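Local coordinates for protein pheromone from Euplotes raikovi Er-13 (Euplotes raikovi, PDB 6E6N) that probably acts as a secreted mating pheromone, a small disulfide-bonded signal by which cells of this ciliate recognise one another, at residues 29-32 and 33-36. Sequence-based numbering, arbitrary orientation.
Sequences GCLM and YIWN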
loop_
_atom_site.group_PDB
_atom_site.type_symbol
_atom_site.label_atom_id
_atom_site.label_comp_id
_atom_site.label_asym_id
_atom_site.label_seq_id
_atom_site.Cartn_x
_atom_site.Cartn_y
_atom_site.Cartn_z
ATOM N N GLY A 29 1.939 2.546 -5.477
ATOM C CA GLY A 29 1.948 1.083 -5.800
ATOM C C GLY A 29 1.028 0.275 -4.919
ATOM O O GLY A 29 0.339 -0.642 -5.380
ATOM N N CYS A 30 1.030 0.627 -3.642
ATOM C CA CYS A 30 0.186 -0.060 -2.721
ATOM C C CYS A 30 -1.289 0.144 -3.038
ATOM O O CYS A 30 -2.063 -0.815 -3.067
ATOM C CB CYS A 30 0.517 0.381 -1.316
ATOM S SG CYS A 30 -0.386 -0.440 0.064
ATOM N N LEU A 31 -1.671 1.398 -3.327
ATOM C CA LEU A 31 -3.053 1.699 -3.690
ATOM C C LEU A 31 -3.506 0.996 -4.975
ATOM O O LEU A 31 -4.572 0.369 -5.009
ATOM C CB LEU A 31 -3.211 3.200 -3.797
ATOM C CG LEU A 31 -3.118 4.006 -2.468
ATOM C CD1 LEU A 31 -3.049 5.489 -2.809
ATOM C CD2 LEU A 31 -4.302 3.669 -1.554
ATOM N N MET A 32 -2.651 1.050 -5.999
ATOM C CA MET A 32 -2.908 0.358 -7.277
ATOM C C MET A 32 -3.128 -1.136 -6.993
ATOM O O MET A 32 -4.043 -1.748 -7.472
ATOM C CB MET A 32 -1.732 0.531 -8.247
ATOM C CG MET A 32 -1.338 1.950 -8.635
ATOM S SD MET A 32 -2.314 2.571 -9.981
ATOM C CE MET A 32 -2.989 1.079 -10.660
ATOM N N TYR A 33 -2.251 -1.716 -6.174
ATOM C CA TYR A 33 -2.354 -3.132 -5.831
ATOM C C TYR A 33 -3.650 -3.463 -5.165
ATOM O O TYR A 33 -4.333 -4.424 -5.578
ATOM C CB TYR A 33 -1.178 -3.586 -4.986
ATOM C CG TYR A 33 -1.234 -5.099 -4.718
ATOM C CD1 TYR A 33 -0.796 -5.985 -5.671
ATOM C CD2 TYR A 33 -1.836 -5.604 -3.592
ATOM C CE1 TYR A 33 -0.928 -7.364 -5.506
ATOM C CE2 TYR A 33 -1.950 -6.998 -3.400
ATOM C CZ TYR A 33 -1.475 -7.865 -4.380
ATOM O OH TYR A 33 -1.608 -9.221 -4.227
ATOM N N ILE A 34 -4.010 -2.738 -4.109
ATOM C CA ILE A 34 -5.235 -3.100 -3.374
ATOM C C ILE A 34 -6.506 -2.837 -4.166
ATOM O O ILE A 34 -7.483 -3.557 -4.050
ATOM C CB ILE A 34 -5.336 -2.488 -1.957
ATOM C CG1 ILE A 34 -5.531 -0.959 -2.005
ATOM C CG2 ILE A 34 -4.162 -2.916 -1.123
ATOM C CD1 ILE A 34 -5.834 -0.341 -0.636
ATOM N N TRP A 35 -6.477 -1.840 -5.032
ATOM C CA TRP A 35 -7.635 -1.553 -5.843
ATOM C C TRP A 35 -7.827 -2.593 -6.910
ATOM O O TRP A 35 -8.959 -2.867 -7.268
ATOM C CB TRP A 35 -7.488 -0.188 -6.452
ATOM C CG TRP A 35 -7.611 0.924 -5.430
ATOM C CD1 TRP A 35 -8.148 0.853 -4.201
ATOM C CD2 TRP A 35 -7.172 2.259 -5.613
ATOM N NE1 TRP A 35 -8.079 2.100 -3.582
ATOM C CE2 TRP A 35 -7.509 2.978 -4.450
ATOM C CE3 TRP A 35 -6.575 2.937 -6.686
ATOM C CZ2 TRP A 35 -7.226 4.318 -4.293
ATOM C CZ3 TRP A 35 -6.303 4.311 -6.533
ATOM C CH2 TRP A 35 -6.628 4.964 -5.330
ATOM N N ASN A 36 -6.728 -3.204 -7.416
ATOM C CA ASN A 36 -6.805 -4.171 -8.509
ATOM C C ASN A 36 -6.944 -5.592 -8.020
ATOM O O ASN A 36 -7.573 -6.433 -8.641
ATOM C CB ASN A 36 -5.594 -4.069 -9.440
ATOM C CG ASN A 36 -5.817 -4.790 -10.770
ATOM O OD1 ASN A 36 -6.942 -4.809 -11.310
ATOM N ND2 ASN A 36 -4.768 -5.432 -11.289
#
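L31 and W35 run alongside each other, one turn apart on helix 24-37, the last helix of the three-helix, disulfide-bonded pheromone fold. The indole lies back along the helix over L31. CG of W35 is anti to its own carbonyl carbon (chi1 -70°), and this turns the ring toward the preceding turn. L31 CB sits under the six-membered ring, 4.1 Å from its centroid and almost on the ring normal, a CH-pi contact over the face. Further out, the L31 methyl CD2 meets W35 CZ2 at 4.1 Å. L31 CD2 is also 4.4 Å from I34 CD1, a looser apolar contact. L31 and I34 also touch C16 of helix 13-20. W35 NE1 hydrogen-bonds to E13 OE2, so the polar end of the indole is tied to that helix.

The backbone bonds are of the i to i+4 alpha-helical kind. Y33 N bonds to G29 O, and I34 N to C30 O. N36 N reaches M32 O at 3.1 Å, the least straight of the four, with an N-H...O angle of 140°. C30 is buried, and its CB is directed away from residues 33-36. Its SG forms the disulfide with C16.

L31 O accepts the hydrogen bond from W35 N at 2.9 Å. The same oxygen also lies close against one face of the indole, nearer the edge of the ring system than its middle, with W35 CG 3.1 Å from L31 O.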